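Local coordinates for protein SAM dependent methyltransferase (Agrobacterium tumefaciens, PDB 2IGT) that probably transfers methyl groups from S-adenosylmethionine, which is bound in its pocket, to a substrate that remains to be identified, at residues A[154-168]-A[177-191]. Numbering follows the deposited sequence.
With SAM (S-adenosylmethionine), chain D; ACY (acetic acid), chain F; ACY (acetic acid), chain G; FMT (formic acid), chain I.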
ATOM      1  N   PRO A 154      18.479   3.937 -39.332  1.00 19.34           N
ATOM      2  CA  PRO A 154      18.296   3.607 -37.905  1.00 19.12           C
ATOM      3  C   PRO A 154      16.811   3.522 -37.575  1.00 19.20           C
ATOM      4  O   PRO A 154      16.076   4.486 -37.801  1.00 19.77           O
ATOM      5  CB  PRO A 154      18.900   4.821 -37.174  1.00 19.09           C
ATOM      6  CG  PRO A 154      19.710   5.535 -38.187  1.00 19.40           C
ATOM      7  CD  PRO A 154      19.066   5.280 -39.516  1.00 18.59           C
ATOM      8  N   LEU A 155      16.365   2.387 -37.068  1.00 19.45           N
ATOM      9  CA  LEU A 155      14.950   2.205 -36.756  1.00 18.76           C
ATOM     10  C   LEU A 155      14.544   2.835 -35.433  1.00 18.80           C
ATOM     11  O   LEU A 155      15.296   2.772 -34.453  1.00 18.43           O
ATOM     12  CB  LEU A 155      14.614   0.718 -36.712  1.00 18.94           C
ATOM     13  CG  LEU A 155      14.819  -0.023 -38.037  1.00 18.63           C
ATOM     14  CD1 LEU A 155      14.163  -1.402 -37.898  1.00 18.64           C
ATOM     15  CD2 LEU A 155      14.223   0.795 -39.212  1.00 18.30           C
ATOM     16  N   LYS A 156      13.344   3.411 -35.404  1.00 18.17           N
ATOM     17  CA  LYS A 156      12.720   3.834 -34.145  1.00 17.82           C
ATOM     18  C   LYS A 156      11.963   2.649 -33.562  1.00 17.62           C
ATOM     19  O   LYS A 156      11.028   2.145 -34.201  1.00 16.82           O
ATOM     20  CB  LYS A 156      11.757   4.986 -34.392  1.00 17.68           C
ATOM     21  CG  LYS A 156      12.432   6.278 -34.829  1.00 19.19           C
ATOM     22  CD  LYS A 156      11.390   7.375 -35.157  1.00 20.04           C
ATOM     23  CE  LYS A 156      10.800   7.198 -36.568  1.00 22.05           C
ATOM     24  NZ  LYS A 156       9.726   8.225 -36.841  1.00 24.72           N
ATOM     25  N   VAL A 157      12.375   2.208 -32.372  1.00 17.21           N
ATOM     26  CA  VAL A 157      11.796   1.025 -31.706  1.00 17.72           C
ATOM     27  C   VAL A 157      11.114   1.460 -30.418  1.00 18.21           C
ATOM     28  O   VAL A 157      11.712   2.135 -29.578  1.00 18.27           O
ATOM     29  CB  VAL A 157      12.879  -0.059 -31.409  1.00 18.01           C
ATOM     30  CG1 VAL A 157      12.313  -1.222 -30.560  1.00 18.60           C
ATOM     31  CG2 VAL A 157      13.502  -0.548 -32.740  1.00 16.65           C
ATOM     32  N   LEU A 158       9.860   1.069 -30.270  1.00 17.81           N
ATOM     33  CA  LEU A 158       9.126   1.319 -29.035  1.00 18.21           C
ATOM     34  C   LEU A 158       8.938  -0.001 -28.311  1.00 18.49           C
ATOM     35  O   LEU A 158       8.530  -0.995 -28.913  1.00 19.75           O
ATOM     36  CB  LEU A 158       7.746   1.957 -29.345  1.00 18.53           C
ATOM     37  CG  LEU A 158       6.759   2.240 -28.195  1.00 17.79           C
ATOM     38  CD1 LEU A 158       7.324   3.321 -27.237  1.00 17.76           C
ATOM     39  CD2 LEU A 158       5.437   2.692 -28.804  1.00 18.48           C
ATOM     40  N   ASN A 159       9.211  -0.002 -27.015  1.00 17.61           N
ATOM     41  CA  ASN A 159       9.112  -1.203 -26.196  1.00 17.97           C
ATOM     42  C   ASN A 159       8.205  -0.903 -25.002  1.00 17.58           C
ATOM     43  O   ASN A 159       8.625  -0.219 -24.052  1.00 17.30           O
ATOM     44  CB  ASN A 159      10.527  -1.632 -25.739  1.00 16.55           C
ATOM     45  CG  ASN A 159      10.528  -2.965 -24.992  1.00 19.64           C
ATOM     46  OD1 ASN A 159       9.548  -3.723 -25.044  1.00 20.54           O
ATOM     47  ND2 ASN A 159      11.626  -3.253 -24.283  1.00 17.90           N
ATOM     48  N   LEU A 160       6.953  -1.362 -25.081  1.00 16.05           N
ATOM     49  CA  LEU A 160       5.934  -1.108 -24.035  1.00 16.64           C
ATOM     50  C   LEU A 160       5.910  -2.203 -22.982  1.00 17.34           C
ATOM     51  O   LEU A 160       5.983  -3.381 -23.335  1.00 16.99           O
ATOM     52  CB  LEU A 160       4.520  -0.989 -24.664  1.00 16.24           C
ATOM     53  CG  LEU A 160       4.359   0.052 -25.771  1.00 17.36           C
ATOM     54  CD1 LEU A 160       2.915   0.021 -26.286  1.00 18.40           C
ATOM     55  CD2 LEU A 160       4.725   1.455 -25.209  1.00 16.43           C
ATOM     56  N   PHE A 161       5.772  -1.804 -21.703  1.00 17.35           N
ATOM     57  CA  PHE A 161       5.836  -2.733 -20.547  1.00 17.66           C
ATOM     58  C   PHE A 161       7.221  -3.376 -20.549  1.00 18.37           C
ATOM     59  O   PHE A 161       7.346  -4.593 -20.439  1.00 18.23           O
ATOM     60  CB  PHE A 161       4.779  -3.840 -20.624  1.00 17.98           C
ATOM     61  CG  PHE A 161       3.367  -3.333 -20.766  1.00 17.28           C
ATOM     62  CD1 PHE A 161       2.613  -3.008 -19.627  1.00 15.28           C
ATOM     63  CD2 PHE A 161       2.781  -3.199 -22.034  1.00 18.02           C
ATOM     64  CE1 PHE A 161       1.280  -2.566 -19.765  1.00 16.60           C
ATOM     65  CE2 PHE A 161       1.455  -2.756 -22.174  1.00 17.39           C
ATOM     66  CZ  PHE A 161       0.701  -2.455 -21.047  1.00 17.62           C
ATOM     67  N   GLY A 162       8.248  -2.539 -20.681  1.00 18.94           N
ATOM     68  CA  GLY A 162       9.592  -3.019 -21.021  1.00 19.92           C
ATOM     69  C   GLY A 162      10.352  -3.770 -19.930  1.00 19.77           C
ATOM     70  O   GLY A 162      11.352  -4.428 -20.225  1.00 18.67           O
ATOM     71  N   TYR A 163       9.893  -3.665 -18.680  1.00 20.05           N
ATOM     72  CA  TYR A 163      10.455  -4.483 -17.588  1.00 20.19           C
ATOM     73  C   TYR A 163      11.966  -4.197 -17.448  1.00 19.92           C
ATOM     74  O   TYR A 163      12.359  -3.024 -17.429  1.00 20.69           O
ATOM     75  CB  TYR A 163      10.135  -5.969 -17.854  1.00 21.30           C
ATOM     76  CG  TYR A 163      10.514  -6.948 -16.769  1.00 21.58           C
ATOM     77  CD1 TYR A 163      10.168  -6.716 -15.439  1.00 22.32           C
ATOM     78  CD2 TYR A 163      11.197  -8.135 -17.084  1.00 22.76           C
ATOM     79  CE1 TYR A 163      10.492  -7.639 -14.434  1.00 24.96           C
ATOM     80  CE2 TYR A 163      11.534  -9.059 -16.083  1.00 22.72           C
ATOM     81  CZ  TYR A 163      11.165  -8.811 -14.768  1.00 23.69           C
ATOM     82  OH  TYR A 163      11.480  -9.701 -13.745  1.00 24.77           O
ATOM     83  N   THR A 164      12.817  -5.228 -17.395  1.00 18.78           N
ATOM     84  CA  THR A 164      14.239  -5.000 -17.191  1.00 18.20           C
ATOM     85  C   THR A 164      14.963  -4.607 -18.484  1.00 18.33           C
ATOM     86  O   THR A 164      16.168  -4.416 -18.469  1.00 18.88           O
ATOM     87  CB  THR A 164      14.919  -6.218 -16.544  1.00 18.51           C
ATOM     88  OG1 THR A 164      14.707  -7.375 -17.371  1.00 20.59           O
ATOM     89  CG2 THR A 164      14.372  -6.468 -15.089  1.00 17.41           C
ATOM     90  N   GLY A 165      14.217  -4.506 -19.588  1.00 17.26           N
ATOM     91  CA  GLY A 165      14.702  -3.850 -20.806  1.00 17.75           C
ATOM     92  C   GLY A 165      15.724  -4.580 -21.650  1.00 17.50           C
ATOM     93  O   GLY A 165      16.408  -3.948 -22.443  1.00 17.72           O
ATOM     94  N   VAL A 166      15.804  -5.906 -21.556  1.00 17.99           N
ATOM     95  CA  VAL A 166      16.783  -6.616 -22.396  1.00 18.14           C
ATOM     96  C   VAL A 166      16.479  -6.399 -23.898  1.00 18.57           C
ATOM     97  O   VAL A 166      17.394  -6.193 -24.696  1.00 17.61           O
ATOM     98  CB  VAL A 166      16.910  -8.112 -22.035  1.00 18.29           C
ATOM     99  CG1 VAL A 166      17.851  -8.847 -23.030  1.00 18.28           C
ATOM    100  CG2 VAL A 166      17.469  -8.237 -20.642  1.00 19.52           C
ATOM    101  N   ALA A 167      15.195  -6.381 -24.274  1.00 18.22           N
ATOM    102  CA  ALA A 167      14.845  -6.076 -25.685  1.00 18.39           C
ATOM    103  C   ALA A 167      15.310  -4.675 -26.078  1.00 18.55           C
ATOM    104  O   ALA A 167      15.764  -4.444 -27.208  1.00 18.72           O
ATOM    105  CB  ALA A 167      13.336  -6.231 -25.930  1.00 18.22           C
ATOM    106  N   SER A 168      15.144  -3.725 -25.159  1.00 19.00           N
ATOM    107  CA  SER A 168      15.557  -2.347 -25.400  1.00 18.60           C
ATOM    108  C   SER A 168      17.047  -2.306 -25.669  1.00 18.37           C
ATOM    109  O   SER A 168      17.505  -1.579 -26.550  1.00 16.90           O
ATOM    110  CB  SER A 168      15.214  -1.473 -24.189  1.00 18.48           C
ATOM    111  OG  SER A 168      13.813  -1.514 -23.957  1.00 19.17           O
ATOM    112  N   GLU A 177      17.056   3.717 -32.339  1.00 19.23           N
ATOM    113  CA  GLU A 177      16.623   4.745 -31.394  1.00 20.50           C
ATOM    114  C   GLU A 177      15.438   4.162 -30.616  1.00 19.18           C
ATOM    115  O   GLU A 177      14.371   3.906 -31.187  1.00 18.30           O
ATOM    116  CB  GLU A 177      16.268   6.012 -32.163  1.00 20.00           C
ATOM    117  CG  GLU A 177      17.390   6.359 -33.165  1.00 23.03           C
ATOM    118  CD  GLU A 177      17.155   7.623 -33.994  1.00 25.02           C
ATOM    119  OE1 GLU A 177      16.044   8.203 -33.930  1.00 30.13           O
ATOM    120  OE2 GLU A 177      18.103   8.024 -34.719  1.00 31.74           O
ATOM    121  N   VAL A 178      15.652   3.922 -29.318  1.00 18.78           N
ATOM    122  CA  VAL A 178      14.732   3.128 -28.491  1.00 18.05           C
ATOM    123  C   VAL A 178      13.970   4.035 -27.525  1.00 18.50           C
ATOM    124  O   VAL A 178      14.554   4.944 -26.912  1.00 18.62           O
ATOM    125  CB  VAL A 178      15.491   2.042 -27.685  1.00 17.62           C
ATOM    126  CG1 VAL A 178      14.489   1.127 -26.879  1.00 16.42           C
ATOM    127  CG2 VAL A 178      16.325   1.190 -28.638  1.00 17.67           C
ATOM    128  N   THR A 179      12.661   3.819 -27.447  1.00 17.85           N
ATOM    129  CA  THR A 179      11.840   4.392 -26.385  1.00 17.94           C
ATOM    130  C   THR A 179      11.304   3.227 -25.538  1.00 18.07           C
ATOM    131  O   THR A 179      10.618   2.310 -26.050  1.00 18.66           O
ATOM    132  CB  THR A 179      10.710   5.263 -26.971  1.00 17.62           C
ATOM    133  OG1 THR A 179      11.299   6.338 -27.715  1.00 17.35           O
ATOM    134  CG2 THR A 179       9.790   5.830 -25.840  1.00 17.41           C
ATOM    135  N   HIS A 180      11.665   3.238 -24.258  1.00 16.93           N
ATOM    136  CA  HIS A 180      11.307   2.149 -23.323  1.00 17.31           C
ATOM    137  C   HIS A 180      10.272   2.681 -22.316  1.00 17.67           C
ATOM    138  O   HIS A 180      10.497   3.693 -21.631  1.00 18.21           O
ATOM    139  CB  HIS A 180      12.596   1.650 -22.643  1.00 16.72           C
ATOM    140  CG  HIS A 180      12.393   0.625 -21.558  1.00 17.11           C
ATOM    141  ND1 HIS A 180      11.763   0.901 -20.357  1.00 20.29           N
ATOM    142  CD2 HIS A 180      12.825  -0.652 -21.466  1.00 15.07           C
ATOM    143  CE1 HIS A 180      11.791  -0.178 -19.588  1.00 16.43           C
ATOM    144  NE2 HIS A 180      12.437  -1.131 -20.238  1.00 17.63           N
ATOM    145  N   VAL A 181       9.115   2.023 -22.258  1.00 17.12           N
ATOM    146  CA  VAL A 181       8.013   2.506 -21.433  1.00 17.79           C
ATOM    147  C   VAL A 181       7.651   1.490 -20.372  1.00 18.25           C
ATOM    148  O   VAL A 181       7.314   0.344 -20.699  1.00 18.94           O
ATOM    149  CB  VAL A 181       6.745   2.818 -22.286  1.00 17.48           C
ATOM    150  CG1 VAL A 181       5.658   3.477 -21.419  1.00 18.83           C
ATOM    151  CG2 VAL A 181       7.102   3.730 -23.483  1.00 16.84           C
ATOM    152  N   ASP A 182       7.703   1.917 -19.110  1.00 18.43           N
ATOM    153  CA  ASP A 182       7.292   1.080 -17.982  1.00 18.15           C
ATOM    154  C   ASP A 182       6.753   1.990 -16.874  1.00 18.10           C
ATOM    155  O   ASP A 182       7.358   3.005 -16.584  1.00 18.00           O
ATOM    156  CB  ASP A 182       8.477   0.239 -17.450  1.00 18.19           C
ATOM    157  CG  ASP A 182       8.014  -0.952 -16.632  1.00 17.11           C
ATOM    158  OD1 ASP A 182       7.438  -0.738 -15.550  1.00 17.40           O
ATOM    159  OD2 ASP A 182       8.166  -2.107 -17.090  1.00 18.69           O
ATOM    160  N   ALA A 183       5.620   1.621 -16.266  1.00 16.87           N
ATOM    161  CA  ALA A 183       5.000   2.417 -15.205  1.00 17.42           C
ATOM    162  C   ALA A 183       5.770   2.377 -13.891  1.00 17.96           C
ATOM    163  O   ALA A 183       5.536   3.214 -13.017  1.00 18.33           O
ATOM    164  CB  ALA A 183       3.582   1.940 -14.955  1.00 17.35           C
ATOM    165  N   SER A 184       6.651   1.385 -13.740  1.00 17.87           N
ATOM    166  CA  SER A 184       7.357   1.173 -12.471  1.00 18.78           C
ATOM    167  C   SER A 184       8.717   1.887 -12.459  1.00 19.29           C
ATOM    168  O   SER A 184       9.616   1.545 -13.218  1.00 19.67           O
ATOM    169  CB  SER A 184       7.519  -0.325 -12.170  1.00 18.10           C
ATOM    170  OG  SER A 184       8.455  -0.515 -11.112  1.00 19.53           O
ATOM    171  N   LYS A 185       8.880   2.866 -11.574  1.00 19.63           N
ATOM    172  CA  LYS A 185      10.168   3.556 -11.489  1.00 20.60           C
ATOM    173  C   LYS A 185      11.265   2.573 -11.051  1.00 20.07           C
ATOM    174  O   LYS A 185      12.420   2.647 -11.491  1.00 20.42           O
ATOM    175  CB  LYS A 185      10.063   4.771 -10.554  1.00 21.41           C
ATOM    176  CG  LYS A 185      11.355   5.551 -10.407  1.00 24.91           C
ATOM    177  CD  LYS A 185      11.120   6.828  -9.603  1.00 29.80           C
ATOM    178  CE  LYS A 185      12.336   7.210  -8.753  1.00 35.87           C
ATOM    179  NZ  LYS A 185      13.557   7.500  -9.561  1.00 38.74           N
ATOM    180  N   LYS A 186      10.903   1.632 -10.190  1.00 20.66           N
ATOM    181  CA  LYS A 186      11.848   0.604  -9.746  1.00 20.96           C
ATOM    182  C   LYS A 186      12.351  -0.221 -10.943  1.00 19.36           C
ATOM    183  O   LYS A 186      13.562  -0.490 -11.074  1.00 17.88           O
ATOM    184  CB  LYS A 186      11.182  -0.317  -8.718  1.00 20.99           C
ATOM    185  CG  LYS A 186      12.102  -1.407  -8.170  1.00 24.36           C
ATOM    186  CD  LYS A 186      11.547  -2.039  -6.856  1.00 25.25           C
ATOM    187  CE  LYS A 186      10.511  -3.126  -7.091  1.00 32.33           C
ATOM    188  NZ  LYS A 186       9.334  -2.757  -7.970  1.00 36.55           N
ATOM    189  N   ALA A 187      11.415  -0.634 -11.802  1.00 18.40           N
ATOM    190  CA  ALA A 187      11.766  -1.384 -13.011  1.00 18.39           C
ATOM    191  C   ALA A 187      12.644  -0.558 -13.954  1.00 17.98           C
ATOM    192  O   ALA A 187      13.596  -1.097 -14.544  1.00 17.71           O
ATOM    193  CB  ALA A 187      10.511  -1.878 -13.733  1.00 18.07           C
ATOM    194  N   ILE A 188      12.317   0.720 -14.107  1.00 18.48           N
ATOM    195  CA  ILE A 188      13.123   1.616 -14.963  1.00 18.30           C
ATOM    196  C   ILE A 188      14.545   1.640 -14.404  1.00 18.48           C
ATOM    197  O   ILE A 188      15.507   1.578 -15.157  1.00 18.52           O
ATOM    198  CB  ILE A 188      12.551   3.057 -15.057  1.00 18.61           C
ATOM    199  CG1 ILE A 188      11.214   3.107 -15.835  1.00 18.62           C
ATOM    200  CG2 ILE A 188      13.582   4.029 -15.659  1.00 18.49           C
ATOM    201  CD1 ILE A 188      11.309   2.779 -17.295  1.00 21.21           C
ATOM    202  N   GLY A 189      14.664   1.745 -13.076  1.00 18.05           N
ATOM    203  CA  GLY A 189      15.975   1.742 -12.424  1.00 18.83           C
ATOM    204  C   GLY A 189      16.777   0.483 -12.721  1.00 18.05           C
ATOM    205  O   GLY A 189      17.966   0.559 -12.998  1.00 17.51           O
ATOM    206  N   TRP A 190      16.123  -0.672 -12.681  1.00 18.77           N
ATOM    207  CA  TRP A 190      16.754  -1.948 -13.034  1.00 18.99           C
ATOM    208  C   TRP A 190      17.230  -1.971 -14.485  1.00 19.04           C
ATOM    209  O   TRP A 190      18.328  -2.442 -14.775  1.00 18.67           O
ATOM    210  CB  TRP A 190      15.745  -3.105 -12.867  1.00 19.57           C
ATOM    211  CG  TRP A 190      15.340  -3.382 -11.463  1.00 21.21           C
ATOM    212  CD1 TRP A 190      16.011  -3.048 -10.313  1.00 21.60           C
ATOM    213  CD2 TRP A 190      14.179  -4.120 -11.055  1.00 23.34           C
ATOM    214  NE1 TRP A 190      15.315  -3.518  -9.211  1.00 23.79           N
ATOM    215  CE2 TRP A 190      14.188  -4.172  -9.644  1.00 24.27           C
ATOM    216  CE3 TRP A 190      13.118  -4.723 -11.754  1.00 25.04           C
ATOM    217  CZ2 TRP A 190      13.178  -4.818  -8.913  1.00 23.20           C
ATOM    218  CZ3 TRP A 190      12.113  -5.362 -11.023  1.00 24.12           C
ATOM    219  CH2 TRP A 190      12.155  -5.393  -9.617  1.00 22.29           C
ATOM    220  N   ALA A 191      16.383  -1.489 -15.394  1.00 18.93           N
ATOM    221  CA  ALA A 191      16.727  -1.449 -16.807  1.00 19.17           C
ATOM    222  C   ALA A 191      17.957  -0.564 -17.042  1.00 19.38           C
ATOM    223  O   ALA A 191      18.863  -0.925 -17.804  1.00 19.29           O
ATOM    224  CB  ALA A 191      15.519  -0.979 -17.637  1.00 19.01           C
TER
HETATM  225  N   SAM D1001       4.540  -9.324 -19.188  1.00 23.89           N
HETATM  226  CA  SAM D1001       5.132 -10.239 -18.173  1.00 23.98           C
HETATM  227  C   SAM D1001       4.000 -10.853 -17.329  1.00 24.43           C
HETATM  228  O   SAM D1001       2.810 -10.509 -17.448  1.00 23.42           O
HETATM  229  OXT SAM D1001       4.265 -11.743 -16.510  1.00 24.80           O
HETATM  230  CB  SAM D1001       6.179  -9.502 -17.307  1.00 24.02           C
HETATM  231  CG  SAM D1001       5.646  -8.612 -16.159  1.00 25.51           C
HETATM  232  SD  SAM D1001       4.696  -7.157 -16.742  1.00 23.87           S
HETATM  233  CE  SAM D1001       3.908  -7.641 -18.264  1.00 33.93           C
HETATM  234  C5' SAM D1001       6.027  -6.225 -17.543  1.00 22.29           C
HETATM  235  C4' SAM D1001       6.133  -4.797 -17.035  1.00 19.31           C
HETATM  236  O4' SAM D1001       4.884  -4.142 -17.174  1.00 20.25           O
HETATM  237  C3' SAM D1001       6.468  -4.648 -15.546  1.00 21.08           C
HETATM  238  O3' SAM D1001       7.805  -4.194 -15.414  1.00 22.37           O
HETATM  239  C2' SAM D1001       5.462  -3.638 -14.973  1.00 21.55           C
HETATM  240  O2' SAM D1001       6.049  -2.614 -14.194  1.00 20.92           O
HETATM  241  C1' SAM D1001       4.886  -3.053 -16.275  1.00 19.06           C
HETATM  242  N9  SAM D1001       3.537  -2.499 -16.203  1.00 18.72           N
HETATM  243  C8  SAM D1001       2.428  -2.991 -15.537  1.00 19.23           C
HETATM  244  N7  SAM D1001       1.385  -2.175 -15.781  1.00 20.04           N
HETATM  245  C5  SAM D1001       1.797  -1.158 -16.587  1.00 19.10           C
HETATM  246  C6  SAM D1001       1.151  -0.031 -17.110  1.00 18.75           C
HETATM  247  N6  SAM D1001      -0.132   0.193 -16.873  1.00 20.27           N
HETATM  248  N1  SAM D1001       1.858   0.831 -17.943  1.00 19.13           N
HETATM  249  C2  SAM D1001       3.191   0.604 -18.181  1.00 18.34           C
HETATM  250  N3  SAM D1001       3.853  -0.490 -17.640  1.00 20.91           N
HETATM  251  C4  SAM D1001       3.157  -1.352 -16.843  1.00 18.57           C
HETATM  252  C   ACY F1008       7.419   1.291  -8.613  1.00 42.84           C
HETATM  253  O   ACY F1008       8.527   1.846  -8.500  1.00 41.31           O
HETATM  254  OXT ACY F1008       7.264   0.074  -8.847  1.00 43.36           O
HETATM  255  CH3 ACY F1008       6.176   2.126  -8.479  1.00 43.85           C
HETATM  256  C   ACY G1009      15.119   5.550 -12.263  1.00 62.83           C
HETATM  257  O   ACY G1009      16.148   5.518 -12.950  1.00 63.02           O
HETATM  258  OXT ACY G1009      14.065   6.094 -12.656  1.00 63.11           O
HETATM  259  CH3 ACY G1009      15.174   4.903 -10.908  1.00 62.49           C
HETATM  260  C   FMT I1013      11.478 -13.349 -15.073  1.00 33.56           C
HETATM  261  O1  FMT I1013      11.995 -12.310 -14.657  1.00 33.56           O
HETATM  262  O2  FMT I1013      11.621 -14.466 -14.575  1.00 34.27           O
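The His180 ring lies against the 162-165 turn and meets Tyr163 O at its edge, in the ring plane. NE2 gives that carbonyl a weak, long hydrogen bond (3.4 Å). CG of His180 stands anti to the backbone N (chi1 174°), and this torsion leans the ring toward the turn. The Asn159 amide lies beside it, nearly perpendicular to the ring. Thr164 CG2 sits over the centre of one face of the Tyr163 ring, 3.8 Å above its plane. The same methyl also touches Trp190 CE3. SAM O4' lies at the edge of the Phe161 ring, in plane, and Phe161 CD1 comes within 3.3 Å of adenine C4 of SAM. On the other sheet face, Val181 CG2 touches both Leu160 CD2 (3.7 Å) and Leu158 CD1, and helix 212-222 covers this group.

Strands 156-160 and 177-181 run parallel in register. Val157 N donates to Glu177 O at 2.9 Å, and Thr179 N to Val157 O. Past Leu160, Gly162 N donates to Val181 O from above the carbonyl plane. Asp182 OD2 accepts Tyr163 N (2.8 Å) and the ribose O3' of SAM (2.7 Å). OD1 takes O2' and, through its anti lone pair, Ser184 N, forming an Asx turn. Four bonds thus hold the carboxylate. This is the beta-alpha-beta unit of a Rossmann-like methyltransferase, with Asp182 gripping both ribose hydroxyls.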